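Local coordinates for serine-rich Repeat Adhesion Glycoprotein (Srr1) (Streptococcus agalactiae, PDB 4MBO), which binds fibrinogen as a serine-rich repeat surface adhesin of the bacterium, and so probably helps it attach to its host, at residues L68-I73 and V120-W125; V62-N67 and H100-T105; S258-T263 and I271-N276; G207-I212 and S299-I304. One frame throughout, in Å; residues are numbered along the deposited sequence.

Contact 1 of 4, residues L68-I73 and V120-W125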
loop_
_atom_site.group_PDB
_atom_site.type_symbol
_atom_site.label_atom_id
_atom_site.label_comp_id
_atom_site.label_asym_id
_atom_site.label_seq_id
_atom_site.Cartn_x
_atom_site.Cartn_y
_atom_site.Cartn_z
ATOM N N LEU A 68 -2.680 -6.095 -10.169
ATOM C CA LEU A 68 -3.858 -6.088 -9.313
ATOM C C LEU A 68 -3.669 -7.064 -8.160
ATOM O O LEU A 68 -3.188 -8.179 -8.391
ATOM C CB LEU A 68 -5.043 -6.494 -10.201
ATOM C CG LEU A 68 -6.465 -6.283 -9.745
ATOM C CD1 LEU A 68 -6.770 -4.820 -9.582
ATOM C CD2 LEU A 68 -7.436 -6.915 -10.750
ATOM N N ASP A 69 -3.990 -6.649 -6.918
ATOM C CA ASP A 69 -3.854 -7.495 -5.725
ATOM C C ASP A 69 -5.111 -7.379 -4.860
ATOM O O ASP A 69 -5.986 -6.571 -5.138
ATOM C CB ASP A 69 -2.559 -7.219 -4.949
ATOM C CG ASP A 69 -2.528 -5.883 -4.259
ATOM O OD1 ASP A 69 -3.503 -5.566 -3.562
ATOM O OD2 ASP A 69 -1.470 -5.179 -4.353
ATOM N N THR A 70 -5.223 -8.260 -3.872
ATOM C CA THR A 70 -6.337 -8.302 -2.940
ATOM C C THR A 70 -6.031 -7.637 -1.601
ATOM O O THR A 70 -6.791 -7.774 -0.630
ATOM C CB THR A 70 -6.675 -9.778 -2.622
ATOM O OG1 THR A 70 -5.493 -10.413 -2.092
ATOM C CG2 THR A 70 -7.138 -10.478 -3.878
ATOM N N GLN A 71 -4.924 -6.894 -1.577
ATOM C CA GLN A 71 -4.353 -6.353 -0.334
ATOM C C GLN A 71 -4.347 -4.835 -0.066
ATOM O O GLN A 71 -4.595 -4.405 1.077
ATOM C CB GLN A 71 -2.902 -6.822 -0.259
ATOM C CG GLN A 71 -2.764 -8.324 -0.130
ATOM C CD GLN A 71 -1.323 -8.750 -0.152
ATOM O OE1 GLN A 71 -0.536 -8.216 -0.931
ATOM N NE2 GLN A 71 -0.973 -9.755 0.667
ATOM N N GLY A 72 -3.986 -4.044 -1.051
ATOM C CA GLY A 72 -3.786 -2.615 -0.856
ATOM C C GLY A 72 -2.511 -2.455 -0.038
ATOM O O GLY A 72 -1.419 -2.861 -0.496
ATOM N N ILE A 73 -2.649 -1.931 1.196
ATOM C CA ILE A 73 -1.479 -1.781 2.095
ATOM C C ILE A 73 -1.340 -2.950 3.082
ATOM O O ILE A 73 -0.438 -2.982 3.882
ATOM C CB ILE A 73 -1.441 -0.443 2.860
ATOM C CG1 ILE A 73 -2.614 -0.302 3.865
ATOM C CG2 ILE A 73 -1.433 0.710 1.871
ATOM C CD1 ILE A 73 -2.472 0.888 4.773
ATOM N N VAL A 120 -19.186 -14.209 -4.987
ATOM C CA VAL A 120 -18.219 -13.460 -4.213
ATOM C C VAL A 120 -18.064 -12.023 -4.701
ATOM O O VAL A 120 -18.116 -11.755 -5.927
ATOM C CB VAL A 120 -16.822 -14.136 -4.350
ATOM C CG1 VAL A 120 -15.717 -13.314 -3.668
ATOM C CG2 VAL A 120 -16.852 -15.547 -3.789
ATOM N N ASN A 121 -17.932 -11.122 -3.719
ATOM C CA ASN A 121 -17.594 -9.724 -3.923
ATOM C C ASN A 121 -16.377 -9.465 -3.045
ATOM O O ASN A 121 -16.304 -9.961 -1.911
ATOM C CB ASN A 121 -18.700 -8.790 -3.455
ATOM C CG ASN A 121 -19.932 -8.857 -4.314
ATOM O OD1 ASN A 121 -19.904 -8.525 -5.502
ATOM N ND2 ASN A 121 -21.034 -9.216 -3.707
ATOM N N MET A 122 -15.384 -8.755 -3.567
ATOM C CA MET A 122 -14.257 -8.372 -2.718
ATOM C C MET A 122 -13.533 -7.158 -3.298
ATOM O O MET A 122 -13.570 -6.916 -4.524
ATOM C CB MET A 122 -13.256 -9.514 -2.598
ATOM C CG MET A 122 -12.425 -9.661 -3.826
ATOM S SD MET A 122 -11.161 -10.954 -3.677
ATOM C CE MET A 122 -12.243 -12.314 -3.816
ATOM N N PRO A 123 -12.893 -6.371 -2.422
ATOM C CA PRO A 123 -12.083 -5.286 -2.948
ATOM C C PRO A 123 -10.776 -5.796 -3.557
ATOM O O PRO A 123 -10.189 -6.786 -3.109
ATOM C CB PRO A 123 -11.788 -4.416 -1.709
ATOM C CG PRO A 123 -11.863 -5.361 -0.590
ATOM C CD PRO A 123 -12.951 -6.351 -0.959
ATOM N N VAL A 124 -10.366 -5.127 -4.612
ATOM C CA VAL A 124 -9.059 -5.370 -5.238
ATOM C C VAL A 124 -8.431 -4.003 -5.497
ATOM O O VAL A 124 -9.130 -3.028 -5.720
ATOM C CB VAL A 124 -9.106 -6.196 -6.524
ATOM C CG1 VAL A 124 -9.544 -7.624 -6.245
ATOM C CG2 VAL A 124 -9.966 -5.575 -7.589
ATOM N N TRP A 125 -7.097 -3.960 -5.470
ATOM C CA TRP A 125 -6.360 -2.736 -5.616
ATOM C C TRP A 125 -5.332 -2.806 -6.737
ATOM O O TRP A 125 -4.702 -3.858 -6.932
ATOM C CB TRP A 125 -5.537 -2.481 -4.342
ATOM C CG TRP A 125 -6.272 -2.027 -3.145
ATOM C CD1 TRP A 125 -6.336 -0.748 -2.680
ATOM C CD2 TRP A 125 -6.993 -2.831 -2.221
ATOM N NE1 TRP A 125 -7.067 -0.704 -1.533
ATOM C CE2 TRP A 125 -7.472 -1.972 -1.216
ATOM C CE3 TRP A 125 -7.250 -4.214 -2.123
ATOM C CZ2 TRP A 125 -8.247 -2.420 -0.148
ATOM C CZ3 TRP A 125 -8.006 -4.664 -1.040
ATOM C CH2 TRP A 125 -8.486 -3.769 -0.071
HETATM O O HOH W 1 -9.564 -8.190 -0.873
#
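Gly72 lays its backbone flat on the indole of Trp125: its CA stands 3.5 Å from the centroid of the five-membered ring, only 12° off the normal, a CH-pi contact made by main chain. The peptide before it continues over the same face, with Gln71 C above the rim of the ring system. A chi1 of -74° sets the Trp125 indole on the side of its own backbone N, beneath this turn. The turn is shaped by Asp69, whose OD1 takes two backbone N-H groups, Gly72 N at 3.0 Å on the syn side and Gln71 N at 2.8 Å from above the carboxylate plane, both from one face; Gln71 N closes an Asx turn and Gly72 N extends it to an Asx motif, and OD2 is salt-bridged to Arg129. The turn follows directly on strand 68-69, which lies at the margin of the four-stranded antiparallel sheet of the Ig-like domain, with strand 116-126 as its neighbour. Asp69 and Trp125 form a hydrogen-bonded antiparallel pair, Asp69 N to Trp125 O and Trp125 N to Asp69 O both measuring 2.9 Å. After Thr70 the chains diverge, and a water donates to both Thr70 O and Pro123 O. Thr70 CG2 approaches Met122 SD.

Contact 2 of 4, residues V62-N67 and H100-T105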
loop_
_atom_site.group_PDB
_atom_site.type_symbol
_atom_site.label_atom_id
_atom_site.label_comp_id
_atom_site.label_asym_id
_atom_site.label_seq_id
_atom_site.Cartn_x
_atom_site.Cartn_y
_atom_site.Cartn_z
ATOM N N VAL A 62 -9.174 -17.913 -9.585
ATOM C CA VAL A 62 -9.503 -16.599 -10.175
ATOM C C VAL A 62 -8.165 -15.907 -10.455
ATOM O O VAL A 62 -7.376 -15.681 -9.545
ATOM C CB VAL A 62 -10.377 -15.763 -9.256
ATOM C CG1 VAL A 62 -10.617 -14.380 -9.834
ATOM C CG2 VAL A 62 -11.685 -16.476 -8.992
ATOM N N LYS A 63 -7.903 -15.615 -11.712
ATOM C CA LYS A 63 -6.627 -15.024 -12.117
ATOM C C LYS A 63 -6.730 -13.519 -12.217
ATOM O O LYS A 63 -7.634 -13.012 -12.855
ATOM C CB LYS A 63 -6.199 -15.620 -13.438
ATOM C CG LYS A 63 -6.156 -17.144 -13.445
ATOM C CD LYS A 63 -5.851 -17.598 -14.869
ATOM C CE LYS A 63 -5.917 -19.082 -15.049
ATOM N NZ LYS A 63 -5.485 -19.334 -16.453
ATOM N N LEU A 64 -5.795 -12.798 -11.597
ATOM C CA LEU A 64 -5.755 -11.352 -11.721
ATOM C C LEU A 64 -4.517 -10.965 -12.562
ATOM O O LEU A 64 -3.533 -11.685 -12.650
ATOM C CB LEU A 64 -5.655 -10.667 -10.355
ATOM C CG LEU A 64 -6.646 -11.099 -9.278
ATOM C CD1 LEU A 64 -6.339 -10.351 -7.990
ATOM C CD2 LEU A 64 -8.065 -10.882 -9.766
ATOM N N SER A 65 -4.594 -9.820 -13.215
ATOM C CA SER A 65 -3.458 -9.276 -13.914
ATOM C C SER A 65 -2.350 -8.941 -12.924
ATOM O O SER A 65 -2.603 -8.827 -11.718
ATOM C CB SER A 65 -3.899 -8.058 -14.744
ATOM O OG SER A 65 -4.628 -7.079 -13.989
ATOM N N ASP A 66 -1.121 -8.837 -13.415
ATOM C CA ASP A 66 0.029 -8.589 -12.569
ATOM C C ASP A 66 -0.027 -7.301 -11.799
ATOM O O ASP A 66 0.736 -7.122 -10.854
ATOM C CB ASP A 66 1.311 -8.496 -13.406
ATOM C CG ASP A 66 1.807 -9.798 -13.887
ATOM O OD1 ASP A 66 1.163 -10.836 -13.731
ATOM O OD2 ASP A 66 2.933 -9.762 -14.468
ATOM N N ASN A 67 -0.879 -6.375 -12.211
ATOM C CA ASN A 67 -0.938 -5.103 -11.545
ATOM C C ASN A 67 -2.109 -4.974 -10.596
ATOM O O ASN A 67 -2.465 -3.861 -10.243
ATOM C CB ASN A 67 -1.003 -3.978 -12.573
ATOM C CG ASN A 67 -2.203 -4.102 -13.500
ATOM O OD1 ASN A 67 -3.056 -4.976 -13.322
ATOM N ND2 ASN A 67 -2.287 -3.200 -14.470
ATOM N N HIS A 100 -0.398 -13.822 -8.735
ATOM C CA HIS A 100 -1.531 -12.878 -8.737
ATOM C C HIS A 100 -2.848 -13.642 -8.925
ATOM O O HIS A 100 -3.836 -13.085 -9.355
ATOM C CB HIS A 100 -1.365 -11.739 -9.741
ATOM C CG HIS A 100 -0.309 -10.773 -9.339
ATOM N ND1 HIS A 100 -0.593 -9.517 -8.840
ATOM C CD2 HIS A 100 1.039 -10.871 -9.370
ATOM C CE1 HIS A 100 0.538 -8.920 -8.510
ATOM N NE2 HIS A 100 1.544 -9.718 -8.823
ATOM N N ASN A 101 -2.865 -14.899 -8.524
ATOM C CA ASN A 101 -4.100 -15.688 -8.578
ATOM C C ASN A 101 -4.686 -15.898 -7.206
ATOM O O ASN A 101 -3.962 -15.966 -6.189
ATOM C CB ASN A 101 -3.881 -17.081 -9.152
ATOM C CG ASN A 101 -3.472 -17.062 -10.604
ATOM O OD1 ASN A 101 -3.654 -16.079 -11.276
ATOM N ND2 ASN A 101 -2.909 -18.157 -11.067
ATOM N N ILE A 102 -6.019 -15.980 -7.163
ATOM C CA ILE A 102 -6.740 -16.342 -5.961
ATOM C C ILE A 102 -7.176 -17.810 -6.131
ATOM O O ILE A 102 -7.908 -18.153 -7.060
ATOM C CB ILE A 102 -7.971 -15.488 -5.721
ATOM C CG1 ILE A 102 -7.641 -13.984 -5.859
ATOM C CG2 ILE A 102 -8.547 -15.833 -4.366
ATOM C CD1 ILE A 102 -8.843 -13.109 -6.019
ATOM N N THR A 103 -6.694 -18.677 -5.264
ATOM C CA THR A 103 -6.983 -20.087 -5.324
ATOM C C THR A 103 -7.929 -20.445 -4.203
ATOM O O THR A 103 -7.658 -20.179 -3.015
ATOM C CB THR A 103 -5.719 -20.948 -5.170
ATOM O OG1 THR A 103 -4.802 -20.633 -6.209
ATOM C CG2 THR A 103 -6.007 -22.447 -5.228
ATOM N N TYR A 104 -9.053 -21.037 -4.588
ATOM C CA TYR A 104 -10.063 -21.521 -3.658
ATOM C C TYR A 104 -10.045 -23.040 -3.619
ATOM O O TYR A 104 -9.952 -23.704 -4.647
ATOM C CB TYR A 104 -11.453 -21.057 -4.071
ATOM C CG TYR A 104 -11.699 -19.592 -3.851
ATOM C CD1 TYR A 104 -12.198 -19.123 -2.638
ATOM C CD2 TYR A 104 -11.496 -18.683 -4.865
ATOM C CE1 TYR A 104 -12.437 -17.756 -2.459
ATOM C CE2 TYR A 104 -11.725 -17.339 -4.699
ATOM C CZ TYR A 104 -12.208 -16.883 -3.505
ATOM O OH TYR A 104 -12.411 -15.528 -3.401
ATOM N N THR A 105 -10.148 -23.587 -2.406
ATOM C CA THR A 105 -10.142 -25.025 -2.186
ATOM C C THR A 105 -11.454 -25.474 -1.550
ATOM O O THR A 105 -11.841 -24.959 -0.488
ATOM C CB THR A 105 -8.972 -25.415 -1.282
ATOM O OG1 THR A 105 -7.740 -24.925 -1.850
ATOM C CG2 THR A 105 -8.893 -26.953 -1.116
HETATM O O HOH W 2 -2.795 -14.340 -13.029
#
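Asn101 OD1 accepts a 2.6 Å hydrogen bond from a water that also donates to Leu64 O, bridging the two chains where their direct pairing ends. The same oxygen lies against the flank of Lys63, 3.4 Å from its CB, and the two side chains run side by side in one direction before the extended lysine leads off. On the other side of the sheet Val62 and Ile102 meet CB to CB at 4.3 Å, and Leu64 CD1 touches Ile102 CD1; Met122, from strand 116-126 of the facing sheet, packs on Ile102, and Tyr104 follows along strand 101-106. Strands 59-64 and 101-106 are antiparallel neighbours in the larger sheet of the Ig-like domain. Val62 and Ile102 make a hydrogen-bonded pair, with Val62 N to Ile102 O and Ile102 N to Val62 O both at 2.8 Å, and Lys63 and Asn101 a non-hydrogen-bonded one. Leu64 N still reaches His100 O at 3.0 Å, though the bond is bent to 145°. Past the strand ends, Asp66 lies over the imidazole of His100: its CA sits 3.9 Å from the ring centroid, 9° off the normal, a CH-pi contact. Asp66 O lies over that face too, not hydrogen-bonded to either ring nitrogen. The Asp66 side chain is about 4 Å from a bound calcium ion. A chi1 of -71° brings the His100 ring under the turn, where ND1 is hydrogen-bonded to Leu68 O.

Contact 3 of 4, residues S258-T263 and I271-N276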
loop_
_atom_site.group_PDB
_atom_site.type_symbol
_atom_site.label_atom_id
_atom_site.label_comp_id
_atom_site.label_asym_id
_atom_site.label_seq_id
_atom_site.Cartn_x
_atom_site.Cartn_y
_atom_site.Cartn_z
ATOM N N SER A 258 23.141 5.110 11.111
ATOM C CA SER A 258 24.137 5.380 12.152
ATOM C C SER A 258 24.696 6.802 12.140
ATOM O O SER A 258 25.305 7.245 13.121
ATOM C CB SER A 258 25.290 4.384 12.101
ATOM O OG SER A 258 26.070 4.570 10.921
ATOM N N GLN A 259 24.526 7.489 11.027
ATOM C CA GLN A 259 25.014 8.831 10.884
ATOM C C GLN A 259 24.099 9.897 11.487
ATOM O O GLN A 259 24.585 10.935 11.988
ATOM C CB GLN A 259 25.204 9.112 9.397
ATOM C CG GLN A 259 25.730 10.489 9.071
ATOM C CD GLN A 259 25.874 10.700 7.575
ATOM O OE1 GLN A 259 25.545 9.825 6.770
ATOM N NE2 GLN A 259 26.367 11.866 7.195
ATOM N N TYR A 260 22.805 9.633 11.471
ATOM C CA TYR A 260 21.814 10.626 11.888
ATOM C C TYR A 260 21.027 10.163 13.077
ATOM O O TYR A 260 19.918 9.642 12.937
ATOM C CB TYR A 260 20.878 10.952 10.728
ATOM C CG TYR A 260 21.605 11.520 9.555
ATOM C CD1 TYR A 260 21.995 12.846 9.559
ATOM C CD2 TYR A 260 21.905 10.750 8.445
ATOM C CE1 TYR A 260 22.700 13.379 8.508
ATOM C CE2 TYR A 260 22.590 11.276 7.391
ATOM C CZ TYR A 260 22.960 12.586 7.409
ATOM O OH TYR A 260 23.676 13.094 6.370
ATOM N N SER A 261 21.606 10.363 14.238
ATOM C CA SER A 261 20.934 10.029 15.470
ATOM C C SER A 261 19.655 10.867 15.624
ATOM O O SER A 261 19.498 11.935 15.011
ATOM C CB SER A 261 21.862 10.241 16.651
ATOM O OG SER A 261 22.265 11.597 16.809
ATOM N N TYR A 262 18.758 10.378 16.454
ATOM C CA TYR A 262 17.515 11.064 16.649
ATOM C C TYR A 262 17.117 11.036 18.098
ATOM O O TYR A 262 17.591 10.193 18.878
ATOM C CB TYR A 262 16.427 10.436 15.775
ATOM C CG TYR A 262 16.067 8.991 16.125
ATOM C CD1 TYR A 262 15.127 8.697 17.108
ATOM C CD2 TYR A 262 16.685 7.907 15.478
ATOM C CE1 TYR A 262 14.823 7.373 17.468
ATOM C CE2 TYR A 262 16.379 6.586 15.818
ATOM C CZ TYR A 262 15.454 6.320 16.811
ATOM O OH TYR A 262 15.089 5.048 17.184
ATOM N N THR A 263 16.266 11.984 18.474
ATOM C CA THR A 263 15.674 11.995 19.806
ATOM C C THR A 263 14.241 11.488 19.670
ATOM O O THR A 263 13.620 11.579 18.595
ATOM C CB THR A 263 15.678 13.385 20.468
ATOM O OG1 THR A 263 14.983 14.309 19.660
ATOM C CG2 THR A 263 17.074 13.865 20.664
ATOM N N ILE A 271 15.019 14.332 14.008
ATOM C CA ILE A 271 16.249 14.027 13.288
ATOM C C ILE A 271 16.905 15.308 12.823
ATOM O O ILE A 271 16.322 16.044 12.038
ATOM C CB ILE A 271 15.971 13.172 12.033
ATOM C CG1 ILE A 271 15.316 11.860 12.451
ATOM C CG2 ILE A 271 17.268 12.883 11.301
ATOM C CD1 ILE A 271 14.589 11.140 11.313
ATOM N N ASP A 272 18.134 15.558 13.292
ATOM C CA ASP A 272 18.950 16.708 12.863
ATOM C C ASP A 272 19.742 16.255 11.624
ATOM O O ASP A 272 20.515 15.292 11.703
ATOM C CB ASP A 272 19.930 17.036 13.990
ATOM C CG ASP A 272 20.818 18.233 13.724
ATOM O OD1 ASP A 272 20.852 18.811 12.611
ATOM O OD2 ASP A 272 21.565 18.578 14.707
ATOM N N TRP A 273 19.519 16.910 10.490
ATOM C CA TRP A 273 20.251 16.566 9.262
ATOM C C TRP A 273 21.686 17.099 9.243
ATOM O O TRP A 273 22.432 16.832 8.304
ATOM C CB TRP A 273 19.472 16.945 8.023
ATOM C CG TRP A 273 18.179 16.196 7.915
ATOM C CD1 TRP A 273 16.930 16.735 7.977
ATOM C CD2 TRP A 273 18.002 14.781 7.702
ATOM N NE1 TRP A 273 15.986 15.752 7.805
ATOM C CE2 TRP A 273 16.621 14.535 7.698
ATOM C CE3 TRP A 273 18.875 13.696 7.578
ATOM C CZ2 TRP A 273 16.084 13.253 7.532
ATOM C CZ3 TRP A 273 18.333 12.407 7.430
ATOM C CH2 TRP A 273 16.961 12.213 7.397
ATOM N N LYS A 274 22.031 17.865 10.264
ATOM C CA LYS A 274 23.433 18.311 10.481
ATOM C C LYS A 274 23.962 19.239 9.408
ATOM O O LYS A 274 25.201 19.346 9.210
ATOM C CB LYS A 274 24.375 17.128 10.614
ATOM C CG LYS A 274 23.970 16.079 11.616
ATOM C CD LYS A 274 25.059 15.032 11.713
ATOM C CE LYS A 274 24.605 13.780 12.424
ATOM N NZ LYS A 274 24.072 13.988 13.801
ATOM N N THR A 275 23.047 19.935 8.752
ATOM C CA THR A 275 23.368 20.899 7.697
ATOM C C THR A 275 22.203 21.789 7.443
ATOM O O THR A 275 21.072 21.444 7.794
ATOM C CB THR A 275 23.753 20.196 6.364
ATOM O OG1 THR A 275 24.124 21.189 5.377
ATOM C CG2 THR A 275 22.606 19.337 5.850
ATOM N N ASN A 276 22.469 22.985 6.896
ATOM C CA ASN A 276 21.394 23.846 6.464
ATOM C C ASN A 276 21.099 23.707 4.942
ATOM O O ASN A 276 20.238 24.397 4.414
ATOM C CB ASN A 276 21.717 25.307 6.794
ATOM C CG ASN A 276 22.835 25.841 5.940
ATOM O OD1 ASN A 276 23.839 25.168 5.742
ATOM N ND2 ASN A 276 22.643 27.022 5.376
HETATM O O HOH W 3 24.560 11.812 14.840
HETATM O O HOH W 4 22.953 15.655 5.852
HETATM O O HOH W 5 18.231 14.712 16.274
HETATM O O HOH W 6 21.370 13.635 13.750
#
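Trp273 turns the edge of its six-membered ring to the face of Tyr260 in a T-shaped pair, centroids 5.1 Å apart and planes at 63°. CE3 of the indole stands above the rim of the phenol ring, whose opposite face carries Gln259 CG. Tyr260 CG lies anti to the carbonyl carbon (chi1 -61°), and the ring reaches across so that Asp272 O falls at its edge. Tyr284 stacks on Trp273 and meets Tyr260 edge-to-face, completing an aromatic trio. Ile271 offers CG1 to Tyr262 CB at 3.8 Å and CG2 to Tyr260 CB at 4.1 Å, both apolar contacts; that same CG2 lies over a face of the Trp273 indole. The two segments run into the open end of the beta hairpin of strands 262-264 and 269-272, at one margin of a five-stranded antiparallel sheet in the C-terminal adhesin domain. Water carries the polar contacts, for no direct hydrogen bond crosses here. One water donates to Ser261 O and Asp272 O and accepts from Lys274 NZ at 2.7 Å; a second donates to Gln259 O and is bonded to Ser261 OG. A third joins Tyr260 OH, at 2.7 Å, to Trp273 O. Within segment 271-276, Lys274 N donates to Asp272 OD1 at 2.8 Å from well above the carboxylate plane, an Asx turn in which the chain bends at Asp272-Lys274.

Contact 4 of 4, residues G207-I212 and S299-I304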
loop_
_atom_site.group_PDB
_atom_site.type_symbol
_atom_site.label_atom_id
_atom_site.label_comp_id
_atom_site.label_asym_id
_atom_site.label_seq_id
_atom_site.Cartn_x
_atom_site.Cartn_y
_atom_site.Cartn_z
ATOM N N GLY A 207 19.190 28.153 11.245
ATOM C CA GLY A 207 19.607 26.848 11.742
ATOM C C GLY A 207 19.652 25.698 10.741
ATOM O O GLY A 207 19.609 25.898 9.510
ATOM N N ASN A 208 19.834 24.493 11.272
ATOM C CA ASN A 208 19.892 23.315 10.418
ATOM C C ASN A 208 18.508 22.873 9.954
ATOM O O ASN A 208 17.478 23.214 10.560
ATOM C CB ASN A 208 20.498 22.118 11.173
ATOM C CG ASN A 208 21.994 22.210 11.382
ATOM O OD1 ASN A 208 22.669 23.089 10.847
ATOM N ND2 ASN A 208 22.524 21.263 12.135
ATOM N N LEU A 209 18.514 22.042 8.923
ATOM C CA LEU A 209 17.320 21.324 8.494
ATOM C C LEU A 209 17.115 20.130 9.466
ATOM O O LEU A 209 18.068 19.433 9.820
ATOM C CB LEU A 209 17.505 20.806 7.085
ATOM C CG LEU A 209 17.578 21.872 5.990
ATOM C CD1 LEU A 209 18.318 21.292 4.768
ATOM C CD2 LEU A 209 16.187 22.367 5.632
ATOM N N TYR A 210 15.877 19.954 9.895
ATOM C CA TYR A 210 15.447 18.856 10.760
ATOM C C TYR A 210 14.227 18.168 10.156
ATOM O O TYR A 210 13.494 18.739 9.346
ATOM C CB TYR A 210 15.044 19.325 12.169
ATOM C CG TYR A 210 16.104 19.894 13.034
ATOM C CD1 TYR A 210 16.503 21.222 12.880
ATOM C CD2 TYR A 210 16.685 19.158 14.071
ATOM C CE1 TYR A 210 17.471 21.776 13.690
ATOM C CE2 TYR A 210 17.679 19.710 14.872
ATOM C CZ TYR A 210 18.053 21.024 14.683
ATOM O OH TYR A 210 19.012 21.639 15.460
ATOM N N THR A 211 14.051 16.908 10.534
ATOM C CA THR A 211 12.806 16.176 10.267
ATOM C C THR A 211 12.185 15.770 11.595
ATOM O O THR A 211 12.833 15.152 12.424
ATOM C CB THR A 211 12.989 14.982 9.349
ATOM O OG1 THR A 211 13.154 15.456 8.020
ATOM C CG2 THR A 211 11.792 14.037 9.414
ATOM N N ILE A 212 10.943 16.226 11.817
ATOM C CA ILE A 212 10.184 15.875 12.976
ATOM C C ILE A 212 9.051 14.943 12.498
ATOM O O ILE A 212 8.368 15.207 11.490
ATOM C CB ILE A 212 9.503 17.080 13.640
ATOM C CG1 ILE A 212 10.463 18.274 13.845
ATOM C CG2 ILE A 212 8.830 16.631 14.933
ATOM C CD1 ILE A 212 11.750 17.935 14.485
ATOM N N SER A 299 5.031 14.351 9.220
ATOM C CA SER A 299 6.492 14.505 9.073
ATOM C C SER A 299 6.814 15.873 8.553
ATOM O O SER A 299 6.054 16.451 7.768
ATOM C CB SER A 299 7.044 13.495 8.052
ATOM O OG SER A 299 6.777 12.178 8.457
ATOM N N THR A 300 7.990 16.377 8.920
ATOM C CA THR A 300 8.406 17.671 8.426
ATOM C C THR A 300 9.813 17.665 7.858
ATOM O O THR A 300 10.574 16.743 8.075
ATOM C CB THR A 300 8.467 18.732 9.556
ATOM O OG1 THR A 300 9.615 18.493 10.391
ATOM C CG2 THR A 300 7.207 18.784 10.383
ATOM N N VAL A 301 10.123 18.758 7.161
ATOM C CA VAL A 301 11.483 19.173 6.918
ATOM C C VAL A 301 11.372 20.637 7.412
ATOM O O VAL A 301 10.719 21.481 6.740
ATOM C CB VAL A 301 11.938 19.084 5.473
ATOM C CG1 VAL A 301 13.302 19.732 5.336
ATOM C CG2 VAL A 301 12.021 17.647 5.036
ATOM N N SER A 302 11.918 20.918 8.593
ATOM C CA SER A 302 11.648 22.204 9.249
ATOM C C SER A 302 12.696 22.511 10.266
ATOM O O SER A 302 13.651 21.772 10.420
ATOM C CB SER A 302 10.300 22.106 10.019
ATOM O OG SER A 302 10.363 21.133 11.110
ATOM N N ASP A 303 12.512 23.631 10.958
ATOM C CA ASP A 303 13.308 23.901 12.134
ATOM C C ASP A 303 12.759 23.008 13.272
ATOM O O ASP A 303 11.701 22.351 13.131
ATOM C CB ASP A 303 13.214 25.377 12.505
ATOM C CG ASP A 303 11.817 25.782 12.875
ATOM O OD1 ASP A 303 10.884 25.493 12.131
ATOM O OD2 ASP A 303 11.659 26.422 13.944
ATOM N N ILE A 304 13.478 22.956 14.386
ATOM C CA ILE A 304 13.102 22.063 15.465
ATOM C C ILE A 304 11.732 22.410 16.064
ATOM O O ILE A 304 11.051 21.524 16.558
ATOM C CB ILE A 304 14.222 22.027 16.506
ATOM C CG1 ILE A 304 14.179 20.719 17.280
ATOM C CG2 ILE A 304 14.182 23.270 17.390
ATOM C CD1 ILE A 304 15.374 20.460 18.162
#
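Tyr210 packs along the end of segment 299-304, its CB 3.3 Å from Ser302 O, the oxygen that also accepts its backbone N-H. With chi1 at -66°, the ring keeps that oxygen in plane at its edge. Farther out, CD1 comes to 3.8 Å from Ile304 N, and Ile304 CB sits over the centre of the ring, 4.2 Å from the centroid and 4° off the normal, a CH-pi contact; CE2, on the far side of the ring, touches Ile304 CD1. Ser302 N answers with a 2.8 Å bond to Tyr210 O. Two residues along, where Ile212 faces Thr300, side chains join the strands. Thr300 OG1 accepts from Ile212 N at 3.0 Å and donates a hydrogen bond to Ser302 OG, which in turn donates to Asp303 O, giving a buried chain of hydroxyl hydrogen bonds. Thr300 N bonds to Ile212 O, and Thr211 OG1 donates to Thr300 O at 2.9 Å in the carbonyl plane while also receiving Trp273 NE1. Leu209 CD2 and Val301 CG1 meet on the side facing Phe202 and Val173. Strands 210-215 and 295-302 are antiparallel neighbours inside the five-stranded sheet of the C-terminal adhesin domain, with strands 269-272 and 309-316 flanking them.

In the fold
From the N terminus, contact 2 opens first, at 62-67, and contact 1 follows directly at 68-73; contact 2 closes at 100-105 and contact 1 at 120-125, so their loops cross. Contact 1 pairs strands of one sheet of the Ig-like domain and contact 2 those of the other, and the two sheets meet where Thr70 and Met122 pack on strand 101-106. The chain then enters the C-terminal adhesin domain. Contact 4 opens at 207-212 and closes only at 299-304; the short hairpin loop of contact 3 is nested within it. Both belong to one sheet, joined by Ile271 N and Thr211 O. The centres of contacts 2 and 4 lie about 44 Å apart.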